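Local coordinates for major pilin protein fimA (PDB 2IMH) that is of unknown function and belongs to the DUF1028 family; it carries the name of a major pilin, but a pilin role is not established, at residues G203-A206 with D207-R210; V57-H60 with L61-G64. All blocks are in the same frame, centred on the assembly; numbering follows the deposited sequence.

Contact 1 of 2, residues G203-A206 with D207-R210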
loop_
_atom_site.group_PDB
_atom_site.type_symbol
_atom_site.label_atom_id
_atom_site.label_comp_id
_atom_site.label_asym_id
_atom_site.label_seq_id
_atom_site.Cartn_x
_atom_site.Cartn_y
_atom_site.Cartn_z
ATOM N N GLY A 203 6.540 22.305 1.353
ATOM C CA GLY A 203 5.981 23.632 1.637
ATOM C C GLY A 203 5.177 23.758 2.926
ATOM O O GLY A 203 5.431 23.040 3.910
ATOM N N ASP A 204 4.201 24.673 2.901
ATOM C CA ASP A 204 3.354 24.993 4.056
ATOM C C ASP A 204 2.701 23.744 4.645
ATOM O O ASP A 204 2.730 23.520 5.870
ATOM C CB ASP A 204 2.270 25.998 3.634
ATOM C CG ASP A 204 1.193 26.189 4.696
ATOM O OD1 ASP A 204 1.541 26.592 5.829
ATOM O OD2 ASP A 204 0.007 25.938 4.387
ATOM N N TYR A 205 2.143 22.912 3.770
ATOM C CA TYR A 205 1.409 21.740 4.265
ATOM C C TYR A 205 2.341 20.817 5.050
ATOM O O TYR A 205 2.010 20.380 6.161
ATOM C CB TYR A 205 0.727 20.983 3.141
ATOM C CG TYR A 205 -0.038 19.791 3.651
ATOM C CD1 TYR A 205 -1.366 19.914 4.075
ATOM C CD2 TYR A 205 0.570 18.535 3.723
ATOM C CE1 TYR A 205 -2.075 18.785 4.566
ATOM C CE2 TYR A 205 -0.124 17.420 4.185
ATOM C CZ TYR A 205 -1.433 17.552 4.607
ATOM O OH TYR A 205 -2.080 16.420 5.063
ATOM N N ALA A 206 3.523 20.535 4.490
ATOM C CA ALA A 206 4.462 19.650 5.168
ATOM C C ALA A 206 4.938 20.282 6.486
ATOM O O ALA A 206 5.098 19.588 7.501
ATOM C CB ALA A 206 5.625 19.309 4.265
ATOM N N ASP A 207 5.102 21.600 6.478
ATOM C CA ASP A 207 5.504 22.329 7.690
ATOM C C ASP A 207 4.458 22.170 8.800
ATOM O O ASP A 207 4.810 21.945 9.956
ATOM C CB ASP A 207 5.711 23.813 7.389
ATOM C CG ASP A 207 6.101 24.597 8.621
ATOM O OD1 ASP A 207 7.218 24.361 9.145
ATOM O OD2 ASP A 207 5.277 25.424 9.083
ATOM N N TRP A 208 3.183 22.279 8.437
ATOM C CA TRP A 208 2.085 22.068 9.378
ATOM C C TRP A 208 2.065 20.604 9.866
ATOM O O TRP A 208 1.934 20.325 11.065
ATOM C CB TRP A 208 0.749 22.437 8.726
ATOM C CG TRP A 208 -0.386 21.916 9.530
ATOM C CD1 TRP A 208 -0.906 22.442 10.686
ATOM C CD2 TRP A 208 -1.137 20.740 9.246
ATOM N NE1 TRP A 208 -1.954 21.660 11.135
ATOM C CE2 TRP A 208 -2.103 20.598 10.275
ATOM C CE3 TRP A 208 -1.069 19.773 8.237
ATOM C CZ2 TRP A 208 -3.007 19.526 10.309
ATOM C CZ3 TRP A 208 -1.960 18.717 8.271
ATOM C CH2 TRP A 208 -2.921 18.605 9.302
ATOM N N ALA A 209 2.191 19.669 8.921
ATOM C CA ALA A 209 2.018 18.235 9.221
ATOM C C ALA A 209 3.083 17.702 10.195
ATOM O O ALA A 209 2.869 16.686 10.863
ATOM C CB ALA A 209 2.011 17.426 7.920
ATOM N N ARG A 210 4.230 18.377 10.293
ATOM C CA ARG A 210 5.234 17.971 11.299
ATOM C C ARG A 210 4.955 18.506 12.720
ATOM O O ARG A 210 5.738 18.235 13.649
ATOM C CB ARG A 210 6.653 18.352 10.863
ATOM C CG ARG A 210 6.819 19.819 10.625
ATOM C CD ARG A 210 8.259 20.335 10.863
ATOM N NE ARG A 210 8.227 21.801 10.865
ATOM C CZ ARG A 210 8.122 22.561 11.955
ATOM N NH1 ARG A 210 8.103 22.012 13.170
ATOM N NH2 ARG A 210 8.068 23.880 11.831
HETATM O O HOH W 1 2.610 25.898 8.316
#
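Tyr205 and Trp208 each turn CG to the side opposite the backbone N, with chi1 at -179° and 166°. Three residues apart on one short helix, their rings therefore lean over the same flank. The indole reaches the phenol from one face. Its CE3 stands 3.9 Å above the Tyr205 ring plane, displaced toward the rim, and Trp208 CZ3 is 3.7 Å from Tyr205 CE1. The planes are inclined at 53°, so the pair is neither a parallel stack nor edge-to-face. Tyr205 O lies in the indole plane, at the edge, 3.8 Å from Trp208 CE3. The same carbonyl accepts the backbone N of Ala209, whose CB sits beside the phenol. A serine in place of Trp208 has no indole, which would probably leave this face of Tyr205 without that cover and His231 without its stacking partner.

A water lies 2.8 Å from both Asp204 OD1 and Asp207 OD2, placed to donate to either. It probably eases the repulsion between the two carboxylates. Arg210 CG lies between its own backbone N and carbonyl carbon, and the chain then runs extended to NE. Arg210 NH2 meets Asp207 OD1 on the syn side at 2.9 Å in a salt bridge, and NE adds a weak bond to the same oxygen. Arg210 NH2 is also paired with Asp223. The backbone bond from Arg210 N to Ala206 O is 3.2 Å long, where the last helical turn runs out.

Asp204 OD2 binds His231, which ends what is probably an expression tag; this tail packs on the helix in the crystal. The centre of the contact is about 23 Å from the centre of the chain. Helix 203-209 follows helix 189-200 at the surface, before the final loop that carries Asp223.

Contact 2 of 2, residues V57-H60 with L61-G64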
loop_
_atom_site.group_PDB
_atom_site.type_symbol
_atom_site.label_atom_id
_atom_site.label_comp_id
_atom_site.label_asym_id
_atom_site.label_seq_id
_atom_site.Cartn_x
_atom_site.Cartn_y
_atom_site.Cartn_z
ATOM N N VAL A 57 -5.813 -10.153 9.002
ATOM C CA VAL A 57 -4.423 -10.601 8.776
ATOM C C VAL A 57 -3.419 -9.779 9.586
ATOM O O VAL A 57 -2.420 -10.326 10.063
ATOM C CB VAL A 57 -4.067 -10.661 7.265
ATOM C CG1 VAL A 57 -3.747 -9.290 6.702
ATOM C CG2 VAL A 57 -2.936 -11.636 6.999
ATOM N N LEU A 58 -3.696 -8.484 9.757
ATOM C CA LEU A 58 -2.837 -7.628 10.597
ATOM C C LEU A 58 -2.871 -8.081 12.070
ATOM O O LEU A 58 -1.842 -8.117 12.753
ATOM C CB LEU A 58 -3.252 -6.164 10.478
ATOM C CG LEU A 58 -3.007 -5.531 9.101
ATOM C CD1 LEU A 58 -3.519 -4.094 9.078
ATOM C CD2 LEU A 58 -1.529 -5.558 8.686
ATOM N N GLN A 59 -4.051 -8.449 12.554
ATOM C CA GLN A 59 -4.154 -8.984 13.912
ATOM C C GLN A 59 -3.328 -10.254 14.092
ATOM O O GLN A 59 -2.659 -10.420 15.112
ATOM C CB GLN A 59 -5.616 -9.224 14.290
ATOM C CG GLN A 59 -5.782 -9.566 15.774
ATOM C CD GLN A 59 -5.246 -8.485 16.700
ATOM O OE1 GLN A 59 -5.504 -7.287 16.511
ATOM N NE2 GLN A 59 -4.510 -8.902 17.723
ATOM N N HIS A 60 -3.342 -11.146 13.097
ATOM C CA HIS A 60 -2.525 -12.355 13.212
ATOM C C HIS A 60 -1.035 -12.032 13.284
ATOM O O HIS A 60 -0.299 -12.692 14.005
ATOM C CB HIS A 60 -2.817 -13.346 12.095
ATOM C CG HIS A 60 -4.160 -13.994 12.217
ATOM N ND1 HIS A 60 -4.373 -15.124 12.979
ATOM C CD2 HIS A 60 -5.365 -13.654 11.705
ATOM C CE1 HIS A 60 -5.650 -15.464 12.910
ATOM N NE2 HIS A 60 -6.274 -14.590 12.141
ATOM N N LEU A 61 -0.597 -11.049 12.509
ATOM C CA LEU A 61 0.787 -10.560 12.590
ATOM C C LEU A 61 1.119 -9.974 13.970
ATOM O O LEU A 61 2.202 -10.241 14.511
ATOM C CB LEU A 61 1.038 -9.507 11.518
ATOM C CG LEU A 61 1.113 -9.996 10.068
ATOM C CD1 LEU A 61 1.255 -8.794 9.090
ATOM C CD2 LEU A 61 2.213 -11.037 9.836
ATOM N N ARG A 62 0.209 -9.162 14.517
ATOM C CA ARG A 62 0.433 -8.559 15.838
ATOM C C ARG A 62 0.636 -9.658 16.857
ATOM O O ARG A 62 1.419 -9.508 17.772
ATOM C CB ARG A 62 -0.766 -7.751 16.320
ATOM C CG ARG A 62 -1.051 -6.503 15.560
ATOM C CD ARG A 62 -2.165 -5.698 16.207
ATOM N NE ARG A 62 -2.488 -4.601 15.299
ATOM C CZ ARG A 62 -3.516 -4.580 14.462
ATOM N NH1 ARG A 62 -3.679 -3.531 13.662
ATOM N NH2 ARG A 62 -4.390 -5.581 14.431
ATOM N N ASP A 63 -0.113 -10.743 16.692
ATOM C CA ASP A 63 -0.114 -11.841 17.647
ATOM C C ASP A 63 0.978 -12.885 17.382
ATOM O O ASP A 63 0.987 -13.951 17.996
ATOM C CB ASP A 63 -1.505 -12.475 17.705
ATOM C CG ASP A 63 -2.544 -11.556 18.358
ATOM O OD1 ASP A 63 -2.168 -10.673 19.177
ATOM O OD2 ASP A 63 -3.741 -11.729 18.065
ATOM N N GLY A 64 1.924 -12.565 16.500
ATOM C CA GLY A 64 3.128 -13.385 16.339
ATOM C C GLY A 64 3.101 -14.486 15.296
ATOM O O GLY A 64 3.889 -15.436 15.380
HETATM O O HOH W 2 -0.938 -15.445 15.783
#
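Gln59 reaches both Arg62 and Asp63, one turn further along the helix. Its CB lies 3.8 Å from Arg62 NH2. CG is equally far from Asp63 OD2. The chain bends here (chi2 58°), and this sets the amide between the two charged groups. OE1 of Gln59 accepts Arg62 NH2 at 2.9 Å. The donor stands above the carbonyl plane of the amide, and the N-H angle is only 134°. Gln59 NE2 gives a straighter bond to Asp63 OD2, also 2.9 Å, at 173°. Asp63 OD2 lies in the plane of the Gln59 amide, but NE2 stands above the carboxylate plane. With both ends bonded, the amide is unlikely to flip.

Arg62 is also held from outside by Asn38 at NE and Asp36 at NH1, so Gln59 takes one of several guanidinium bonds. On another side of the helix, Leu58 CD2 comes within 4.3 Å of Leu61 CD1. Val57 is buried against helix 67-76 and strand 85-90, and His60 packs on helix 67-76.

The helix closes in a Schellman motif. Gly64, with positive phi, is the C' residue; Gly64 N binds Leu61 O at 3.1 Å, and Ser65 N turns back to His60 O.

Overall arrangement
From the N terminus, the chain first forms strands 4-11, 16-23, 33-36 and 40-45, and then reaches contact 2 at the end of helix 51-62. That contact closes the last turn of the helix before the chain passes to helix 67-76, beside the four-stranded sheet. The remaining strands of both sheets and the helices 126-137 and 142-155 follow. Contact 1 comes late, after helix 189-200, where helix 203-209 leads into the C-terminal tail. Each is local and joins neighbouring turns of its own helix. They lie in series, neither nested nor crossed. The centres of contacts 1 and 2 are about 33 Å apart. The nearest atoms of contacts 1 and 2 are about 21 Å apart.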